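Local coordinates for protein Uly1 (Catenovulum maritimum, PDB 7DRQ) that is an ulvan lyase of polysaccharide lyase family 24 that binds calcium and probably cleaves the marine algal polysaccharide ulvan by elimination, at residues L402-L414 and K446-L460. Residues are numbered along the deposited sequence; the frame is centred on the assembly and turned at random.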
ATOM      1  N   LEU A 402      -4.785  -8.737  -7.352  1.00 10.88           N
ATOM      2  CA  LEU A 402      -6.111  -9.334  -7.464  1.00 13.28           C
ATOM      3  C   LEU A 402      -7.112  -8.496  -6.684  1.00 14.96           C
ATOM      4  O   LEU A 402      -6.794  -7.966  -5.614  1.00 14.92           O
ATOM      5  CB  LEU A 402      -6.147 -10.776  -6.932  1.00 14.84           C
ATOM      6  CG  LEU A 402      -5.912 -12.001  -7.810  1.00 19.37           C
ATOM      7  CD1 LEU A 402      -6.349 -13.244  -7.021  1.00 13.58           C
ATOM      8  CD2 LEU A 402      -6.637 -11.908  -9.154  1.00 16.33           C
ATOM      9  N   TYR A 403      -8.328  -8.396  -7.210  1.00 11.68           N
ATOM     10  CA  TYR A 403      -9.409  -7.655  -6.586  1.00 11.47           C
ATOM     11  C   TYR A 403     -10.648  -8.544  -6.509  1.00 14.03           C
ATOM     12  O   TYR A 403     -10.713  -9.613  -7.128  1.00 10.66           O
ATOM     13  CB  TYR A 403      -9.699  -6.371  -7.379  1.00 10.31           C
ATOM     14  CG  TYR A 403      -8.444  -5.577  -7.609  1.00 10.07           C
ATOM     15  CD1 TYR A 403      -7.945  -4.741  -6.616  1.00 12.87           C
ATOM     16  CD2 TYR A 403      -7.729  -5.684  -8.800  1.00 11.42           C
ATOM     17  CE1 TYR A 403      -6.790  -4.022  -6.807  1.00 14.03           C
ATOM     18  CE2 TYR A 403      -6.569  -4.961  -8.998  1.00 12.52           C
ATOM     19  CZ  TYR A 403      -6.104  -4.137  -7.995  1.00 14.15           C
ATOM     20  OH  TYR A 403      -4.954  -3.402  -8.181  1.00 13.64           O
ATOM     21  N   THR A 404     -11.652  -8.097  -5.751  1.00 14.22           N
ATOM     22  CA  THR A 404     -12.863  -8.898  -5.648  1.00 13.01           C
ATOM     23  C   THR A 404     -14.079  -8.009  -5.456  1.00 12.28           C
ATOM     24  O   THR A 404     -14.003  -6.929  -4.860  1.00 13.54           O
ATOM     25  CB  THR A 404     -12.775  -9.938  -4.511  1.00 10.43           C
ATOM     26  OG1 THR A 404     -13.838 -10.892  -4.655  1.00 11.41           O
ATOM     27  CG2 THR A 404     -12.857  -9.279  -3.112  1.00 12.57           C
ATOM     28  N   ALA A 405     -15.200  -8.473  -5.999  1.00 10.93           N
ATOM     29  CA  ALA A 405     -16.493  -7.847  -5.786  1.00  8.65           C
ATOM     30  C   ALA A 405     -17.545  -8.877  -6.145  1.00 14.60           C
ATOM     31  O   ALA A 405     -17.373  -9.629  -7.107  1.00 13.95           O
ATOM     32  CB  ALA A 405     -16.677  -6.568  -6.622  1.00 12.99           C
ATOM     33  N   GLY A 406     -18.616  -8.922  -5.357  1.00 14.43           N
ATOM     34  CA  GLY A 406     -19.633  -9.931  -5.590  1.00 14.37           C
ATOM     35  C   GLY A 406     -19.025 -11.314  -5.562  1.00 12.69           C
ATOM     36  O   GLY A 406     -18.125 -11.604  -4.769  1.00 14.65           O
ATOM     37  N   GLU A 407     -19.486 -12.179  -6.463  1.00 11.32           N
ATOM     38  CA  GLU A 407     -18.955 -13.535  -6.483  1.00 15.75           C
ATOM     39  C   GLU A 407     -17.645 -13.659  -7.250  1.00 15.90           C
ATOM     40  O   GLU A 407     -17.149 -14.782  -7.407  1.00 13.83           O
ATOM     41  CB  GLU A 407     -19.989 -14.489  -7.086  1.00 18.49           C
ATOM     42  CG  GLU A 407     -20.260 -14.260  -8.557  1.00 20.41           C
ATOM     43  CD  GLU A 407     -21.077 -15.383  -9.179  1.00 27.04           C
ATOM     44  OE1 GLU A 407     -21.435 -16.340  -8.465  1.00 29.00           O
ATOM     45  OE2 GLU A 407     -21.348 -15.320 -10.390  1.00 27.79           O
ATOM     46  N   ASN A 408     -17.065 -12.557  -7.727  1.00 13.01           N
ATOM     47  CA  ASN A 408     -15.970 -12.616  -8.687  1.00 14.30           C
ATOM     48  C   ASN A 408     -14.645 -12.141  -8.104  1.00 13.04           C
ATOM     49  O   ASN A 408     -14.591 -11.431  -7.097  1.00 14.60           O
ATOM     50  CB  ASN A 408     -16.287 -11.765  -9.923  1.00 13.39           C
ATOM     51  CG  ASN A 408     -17.512 -12.251 -10.650  1.00 18.64           C
ATOM     52  OD1 ASN A 408     -17.646 -13.442 -10.924  1.00 17.07           O
ATOM     53  ND2 ASN A 408     -18.422 -11.338 -10.950  1.00 22.11           N
ATOM     54  N   ILE A 409     -13.567 -12.539  -8.780  1.00 10.69           N
ATOM     55  CA  ILE A 409     -12.271 -11.894  -8.625  1.00 10.35           C
ATOM     56  C   ILE A 409     -11.923 -11.220  -9.946  1.00 11.69           C
ATOM     57  O   ILE A 409     -12.448 -11.567 -11.008  1.00 10.63           O
ATOM     58  CB  ILE A 409     -11.152 -12.876  -8.204  1.00  9.51           C
ATOM     59  CG1 ILE A 409     -11.023 -14.011  -9.227  1.00 11.29           C
ATOM     60  CG2 ILE A 409     -11.406 -13.395  -6.786  1.00  9.02           C
ATOM     61  CD1 ILE A 409      -9.839 -14.978  -8.933  1.00 10.33           C
ATOM     62  N   TYR A 410     -11.022 -10.244  -9.874  1.00  9.54           N
ATOM     63  CA  TYR A 410     -10.710  -9.414 -11.028  1.00 11.67           C
ATOM     64  C   TYR A 410      -9.215  -9.178 -11.144  1.00 12.48           C
ATOM     65  O   TYR A 410      -8.526  -8.995 -10.137  1.00 13.26           O
ATOM     66  CB  TYR A 410     -11.395  -8.048 -10.955  1.00 11.39           C
ATOM     67  CG  TYR A 410     -12.886  -8.115 -10.890  1.00 13.67           C
ATOM     68  CD1 TYR A 410     -13.649  -8.120 -12.055  1.00 10.48           C
ATOM     69  CD2 TYR A 410     -13.544  -8.158  -9.667  1.00 13.84           C
ATOM     70  CE1 TYR A 410     -15.028  -8.167 -12.001  1.00 12.12           C
ATOM     71  CE2 TYR A 410     -14.923  -8.216  -9.607  1.00 14.51           C
ATOM     72  CZ  TYR A 410     -15.656  -8.215 -10.774  1.00 16.43           C
ATOM     73  OH  TYR A 410     -17.028  -8.274 -10.720  1.00 18.57           O
ATOM     74  N   ILE A 411      -8.732  -9.179 -12.394  1.00 10.77           N
ATOM     75  CA  ILE A 411      -7.460  -8.585 -12.770  1.00 12.03           C
ATOM     76  C   ILE A 411      -7.784  -7.260 -13.446  1.00 12.97           C
ATOM     77  O   ILE A 411      -8.647  -7.209 -14.328  1.00 12.15           O
ATOM     78  CB  ILE A 411      -6.666  -9.503 -13.713  1.00 13.24           C
ATOM     79  CG1 ILE A 411      -6.229 -10.781 -12.995  1.00 15.04           C
ATOM     80  CG2 ILE A 411      -5.457  -8.771 -14.298  1.00 12.88           C
ATOM     81  CD1 ILE A 411      -5.912 -11.915 -13.959  1.00 15.32           C
ATOM     82  N   ILE A 412      -7.128  -6.187 -13.014  1.00  8.48           N
ATOM     83  CA  ILE A 412      -7.396  -4.848 -13.526  1.00 14.07           C
ATOM     84  C   ILE A 412      -6.054  -4.217 -13.866  1.00 15.20           C
ATOM     85  O   ILE A 412      -5.139  -4.207 -13.034  1.00 14.16           O
ATOM     86  CB  ILE A 412      -8.168  -3.987 -12.511  1.00 11.25           C
ATOM     87  CG1 ILE A 412      -9.523  -4.627 -12.185  1.00 11.55           C
ATOM     88  CG2 ILE A 412      -8.328  -2.545 -13.025  1.00 10.68           C
ATOM     89  CD1 ILE A 412     -10.157  -4.098 -10.900  1.00 12.71           C
ATOM     90  N   GLY A 413      -5.934  -3.692 -15.076  1.00 10.67           N
ATOM     91  CA  GLY A 413      -4.644  -3.195 -15.480  1.00 12.24           C
ATOM     92  C   GLY A 413      -4.738  -2.324 -16.703  1.00 12.07           C
ATOM     93  O   GLY A 413      -5.822  -1.917 -17.119  1.00 11.64           O
ATOM     94  N   LEU A 414      -3.573  -2.041 -17.267  1.00 14.37           N
ATOM     95  CA  LEU A 414      -3.448  -1.221 -18.463  1.00 13.10           C
ATOM     96  C   LEU A 414      -2.858  -2.079 -19.565  1.00 16.90           C
ATOM     97  O   LEU A 414      -1.835  -2.738 -19.362  1.00 14.71           O
ATOM     98  CB  LEU A 414      -2.566   0.002 -18.199  1.00 11.64           C
ATOM     99  CG  LEU A 414      -3.068   0.873 -17.044  1.00 13.18           C
ATOM    100  CD1 LEU A 414      -2.059   1.956 -16.643  1.00 11.57           C
ATOM    101  CD2 LEU A 414      -4.409   1.512 -17.415  1.00 12.24           C
ATOM    102  N   LYS A 446       0.264   4.402 -15.356  1.00 10.49           N
ATOM    103  CA  LYS A 446       0.222   3.794 -14.031  1.00 12.43           C
ATOM    104  C   LYS A 446      -1.169   4.016 -13.465  1.00 11.31           C
ATOM    105  O   LYS A 446      -1.777   5.055 -13.703  1.00  9.77           O
ATOM    106  CB  LYS A 446       1.285   4.420 -13.118  1.00 13.89           C
ATOM    107  CG  LYS A 446       1.423   3.784 -11.742  1.00 12.81           C
ATOM    108  CD  LYS A 446       2.365   4.620 -10.863  1.00 11.58           C
ATOM    109  CE  LYS A 446       2.882   3.821  -9.668  1.00 14.33           C
ATOM    110  NZ  LYS A 446       1.786   3.395  -8.742  1.00 11.85           N
ATOM    111  N   GLY A 447      -1.664   3.058 -12.701  1.00 13.39           N
ATOM    112  CA  GLY A 447      -2.928   3.273 -12.014  1.00 11.02           C
ATOM    113  C   GLY A 447      -2.954   2.523 -10.706  1.00 12.43           C
ATOM    114  O   GLY A 447      -2.275   1.503 -10.548  1.00 14.04           O
ATOM    115  N   ILE A 448      -3.716   3.051  -9.746  1.00  8.44           N
ATOM    116  CA  ILE A 448      -4.035   2.294  -8.541  1.00  9.53           C
ATOM    117  C   ILE A 448      -5.543   2.120  -8.446  1.00 12.27           C
ATOM    118  O   ILE A 448      -6.329   2.997  -8.823  1.00 12.23           O
ATOM    119  CB  ILE A 448      -3.475   2.922  -7.243  1.00 14.77           C
ATOM    120  CG1 ILE A 448      -4.051   4.304  -6.999  1.00 16.90           C
ATOM    121  CG2 ILE A 448      -1.938   2.930  -7.252  1.00 13.95           C
ATOM    122  CD1 ILE A 448      -3.538   4.934  -5.685  1.00 16.47           C
ATOM    123  N   VAL A 449      -5.937   0.963  -7.917  1.00 13.83           N
ATOM    124  CA  VAL A 449      -7.315   0.487  -7.929  1.00 11.32           C
ATOM    125  C   VAL A 449      -7.895   0.579  -6.524  1.00 13.84           C
ATOM    126  O   VAL A 449      -7.230   0.209  -5.548  1.00 12.26           O
ATOM    127  CB  VAL A 449      -7.353  -0.969  -8.430  1.00 12.62           C
ATOM    128  CG1 VAL A 449      -8.717  -1.596  -8.168  1.00 13.36           C
ATOM    129  CG2 VAL A 449      -6.962  -1.036  -9.898  1.00 13.71           C
ATOM    130  N   HIS A 450      -9.141   1.051  -6.424  1.00  9.15           N
ATOM    131  CA  HIS A 450      -9.934   0.952  -5.203  1.00 12.09           C
ATOM    132  C   HIS A 450     -11.322   0.456  -5.579  1.00 16.38           C
ATOM    133  O   HIS A 450     -12.004   1.088  -6.386  1.00 13.81           O
ATOM    134  CB  HIS A 450     -10.020   2.304  -4.489  1.00 12.51           C
ATOM    135  CG  HIS A 450     -10.807   2.264  -3.214  1.00 14.43           C
ATOM    136  ND1 HIS A 450     -10.306   1.715  -2.054  1.00 16.13           N
ATOM    137  CD2 HIS A 450     -12.048   2.711  -2.914  1.00 13.51           C
ATOM    138  CE1 HIS A 450     -11.210   1.812  -1.095  1.00 16.35           C
ATOM    139  NE2 HIS A 450     -12.274   2.419  -1.587  1.00 18.26           N
ATOM    140  N   ILE A 451     -11.734  -0.680  -5.013  1.00 13.68           N
ATOM    141  CA  ILE A 451     -13.064  -1.237  -5.243  1.00 14.41           C
ATOM    142  C   ILE A 451     -13.964  -0.797  -4.097  1.00 16.51           C
ATOM    143  O   ILE A 451     -13.606  -0.962  -2.924  1.00 15.24           O
ATOM    144  CB  ILE A 451     -13.016  -2.774  -5.340  1.00 15.26           C
ATOM    145  CG1 ILE A 451     -11.978  -3.225  -6.380  1.00 18.06           C
ATOM    146  CG2 ILE A 451     -14.409  -3.331  -5.644  1.00 15.43           C
ATOM    147  CD1 ILE A 451     -12.227  -2.678  -7.764  1.00 15.13           C
ATOM    148  N   HIS A 452     -15.130  -0.241  -4.420  1.00 14.08           N
ATOM    149  CA  HIS A 452     -16.035   0.219  -3.371  1.00 16.32           C
ATOM    150  C   HIS A 452     -17.464   0.154  -3.884  1.00 18.72           C
ATOM    151  O   HIS A 452     -17.779   0.762  -4.909  1.00 15.75           O
ATOM    152  CB  HIS A 452     -15.670   1.641  -2.935  1.00 17.10           C
ATOM    153  CG  HIS A 452     -16.637   2.249  -1.970  1.00 19.53           C
ATOM    154  ND1 HIS A 452     -16.531   2.075  -0.608  1.00 19.50           N
ATOM    155  CD2 HIS A 452     -17.726   3.028  -2.167  1.00 19.53           C
ATOM    156  CE1 HIS A 452     -17.509   2.724  -0.006  1.00 22.23           C
ATOM    157  NE2 HIS A 452     -18.251   3.308  -0.929  1.00 19.18           N
ATOM    158  N   ASP A 453     -18.318  -0.590  -3.180  1.00 17.03           N
ATOM    159  CA  ASP A 453     -19.749  -0.661  -3.481  1.00 20.03           C
ATOM    160  C   ASP A 453     -20.001  -1.041  -4.938  1.00 19.27           C
ATOM    161  O   ASP A 453     -20.762  -0.389  -5.653  1.00 20.39           O
ATOM    162  CB  ASP A 453     -20.433   0.661  -3.138  1.00 20.95           C
ATOM    163  CG  ASP A 453     -21.911   0.490  -2.825  1.00 36.25           C
ATOM    164  OD1 ASP A 453     -22.383  -0.668  -2.800  1.00 36.71           O
ATOM    165  OD2 ASP A 453     -22.597   1.516  -2.604  1.00 35.23           O
ATOM    166  N   GLY A 454     -19.341  -2.105  -5.382  1.00 17.46           N
ATOM    167  CA  GLY A 454     -19.559  -2.602  -6.725  1.00 19.53           C
ATOM    168  C   GLY A 454     -18.992  -1.760  -7.844  1.00 16.46           C
ATOM    169  O   GLY A 454     -19.302  -2.023  -9.009  1.00 17.74           O
ATOM    170  N   LYS A 455     -18.169  -0.757  -7.541  1.00 15.92           N
ATOM    171  CA  LYS A 455     -17.559   0.067  -8.578  1.00 14.97           C
ATOM    172  C   LYS A 455     -16.045   0.088  -8.422  1.00 13.61           C
ATOM    173  O   LYS A 455     -15.508  -0.053  -7.317  1.00 15.16           O
ATOM    174  CB  LYS A 455     -18.106   1.499  -8.557  1.00 13.62           C
ATOM    175  CG  LYS A 455     -19.632   1.557  -8.771  1.00 16.76           C
ATOM    176  CD  LYS A 455     -20.122   2.971  -8.979  1.00 20.19           C
ATOM    177  CE  LYS A 455     -21.624   2.989  -9.227  1.00 24.29           C
ATOM    178  NZ  LYS A 455     -22.079   4.351  -9.610  1.00 27.73           N
ATOM    179  N   LEU A 456     -15.377   0.266  -9.559  1.00 13.41           N
ATOM    180  CA  LEU A 456     -13.926   0.377  -9.654  1.00 13.79           C
ATOM    181  C   LEU A 456     -13.566   1.857  -9.756  1.00 12.82           C
ATOM    182  O   LEU A 456     -14.030   2.551 -10.668  1.00 13.77           O
ATOM    183  CB  LEU A 456     -13.403  -0.398 -10.870  1.00 13.01           C
ATOM    184  CG  LEU A 456     -12.085   0.030 -11.544  1.00 13.07           C
ATOM    185  CD1 LEU A 456     -10.929  -0.106 -10.575  1.00 12.84           C
ATOM    186  CD2 LEU A 456     -11.792  -0.778 -12.823  1.00 14.48           C
ATOM    187  N   TYR A 457     -12.787   2.340  -8.797  1.00 11.10           N
ATOM    188  CA  TYR A 457     -12.254   3.697  -8.793  1.00 10.79           C
ATOM    189  C   TYR A 457     -10.802   3.582  -9.213  1.00 10.77           C
ATOM    190  O   TYR A 457      -9.975   3.046  -8.468  1.00 10.87           O
ATOM    191  CB  TYR A 457     -12.407   4.337  -7.408  1.00 10.41           C
ATOM    192  CG  TYR A 457     -13.862   4.552  -7.054  1.00  8.81           C
ATOM    193  CD1 TYR A 457     -14.658   3.490  -6.622  1.00 11.26           C
ATOM    194  CD2 TYR A 457     -14.458   5.807  -7.200  1.00 14.29           C
ATOM    195  CE1 TYR A 457     -15.999   3.675  -6.324  1.00 14.08           C
ATOM    196  CE2 TYR A 457     -15.810   6.000  -6.914  1.00 14.03           C
ATOM    197  CZ  TYR A 457     -16.570   4.930  -6.474  1.00 13.43           C
ATOM    198  OH  TYR A 457     -17.907   5.114  -6.182  1.00 14.82           O
ATOM    199  N   TYR A 458     -10.501   4.028 -10.432  1.00  9.20           N
ATOM    200  CA  TYR A 458      -9.174   3.857 -11.020  1.00  9.67           C
ATOM    201  C   TYR A 458      -8.491   5.214 -11.026  1.00 12.65           C
ATOM    202  O   TYR A 458      -8.931   6.130 -11.723  1.00 11.24           O
ATOM    203  CB  TYR A 458      -9.280   3.284 -12.437  1.00 10.08           C
ATOM    204  CG  TYR A 458      -8.126   2.408 -12.859  1.00 10.30           C
ATOM    205  CD1 TYR A 458      -7.005   2.247 -12.055  1.00 11.19           C
ATOM    206  CD2 TYR A 458      -8.160   1.744 -14.090  1.00  9.92           C
ATOM    207  CE1 TYR A 458      -5.960   1.430 -12.453  1.00 12.78           C
ATOM    208  CE2 TYR A 458      -7.126   0.935 -14.495  1.00 13.01           C
ATOM    209  CZ  TYR A 458      -6.027   0.783 -13.688  1.00 12.39           C
ATOM    210  OH  TYR A 458      -5.010  -0.038 -14.121  1.00 12.68           O
ATOM    211  N   TYR A 459      -7.414   5.319 -10.268  1.00  9.64           N
ATOM    212  CA  TYR A 459      -6.680   6.567 -10.063  1.00 10.77           C
ATOM    213  C   TYR A 459      -5.437   6.459 -10.935  1.00 11.55           C
ATOM    214  O   TYR A 459      -4.574   5.612 -10.687  1.00 10.80           O
ATOM    215  CB  TYR A 459      -6.373   6.710  -8.570  1.00 10.47           C
ATOM    216  CG  TYR A 459      -5.749   8.002  -8.085  1.00 11.21           C
ATOM    217  CD1 TYR A 459      -5.607   9.112  -8.906  1.00 11.55           C
ATOM    218  CD2 TYR A 459      -5.291   8.092  -6.773  1.00 11.50           C
ATOM    219  CE1 TYR A 459      -5.024  10.293  -8.427  1.00 11.80           C
ATOM    220  CE2 TYR A 459      -4.717   9.248  -6.290  1.00 12.80           C
ATOM    221  CZ  TYR A 459      -4.574  10.344  -7.112  1.00 11.23           C
ATOM    222  OH  TYR A 459      -3.986  11.475  -6.578  1.00 12.68           O
ATOM    223  N   LEU A 460      -5.351   7.297 -11.960  1.00 10.59           N
ATOM    224  CA  LEU A 460      -4.504   7.012 -13.111  1.00 10.82           C
ATOM    225  C   LEU A 460      -3.548   8.155 -13.429  1.00 12.47           C
ATOM    226  O   LEU A 460      -3.929   9.321 -13.355  1.00 12.17           O
ATOM    227  CB  LEU A 460      -5.384   6.749 -14.340  1.00  9.91           C
ATOM    228  CG  LEU A 460      -6.221   5.475 -14.287  1.00 10.43           C
ATOM    229  CD1 LEU A 460      -7.465   5.612 -15.159  1.00 10.58           C
ATOM    230  CD2 LEU A 460      -5.387   4.263 -14.720  1.00 12.81           C
TER
HETATM  231  O   HOH W   1      -3.936  -0.960  -7.245  1.00 15.97           O
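Val449 CG1 sits over one face of the Tyr403 ring, offset toward the rim, 3.6 Å from the ring centroid and 20° off the normal, a CH-pi contact where two neighbouring blades of the beta-propeller pack face to face. With CG anti to the carbonyl carbon (chi1 -52°), the Tyr403 ring extends across Val449, and a water bridges the blades, 2.8 Å from Tyr403 OH and accepting from Val449 N at 2.9 Å. Two antiparallel hairpins meet here: 403-405 with 408-414, joined by a type II' turn, and 446-452 with 455-460, joined by a type I' turn. Each belongs to a different four-stranded sheet, and apolar side chains fill the gap between them. Ile412 is central. Its CG2, anti to the backbone N, meets Val449 CG2 at 3.7 Å, also touches Leu456 CD2, and rests over one face of the Tyr458 ring. CD1, on the other branch, reaches Ile451 CD1 tip to tip. The CG2 branch of Ile451 meets Ala405 CB and the carbonyl oxygen of Thr404. Toward the far end, Leu414 lies obliquely across Tyr458, CG 3.6 Å from its OH, while CD2 slides past Leu460 CD2 at 4.0 Å. Leu414 CD1 packs 3.6 Å from Lys446 N, which is buried here without a polar partner. Leu460 CD2 sits over the centre of the Tyr458 ring, holding it between Ile412 CG2 on one face and itself on the other.

Behind this layer, Leu456 and Leu460 pack on strand 469-478, and Pro419 of strand 418-425 touches Tyr458. The opposite face of 446-452 carries Ile448 and His450 onto strand 53-56 of the next blade. At the turn of the first hairpin, Asn408 O accepts from both Ala405 N and Thr404 OG1, the latter at 2.6 Å.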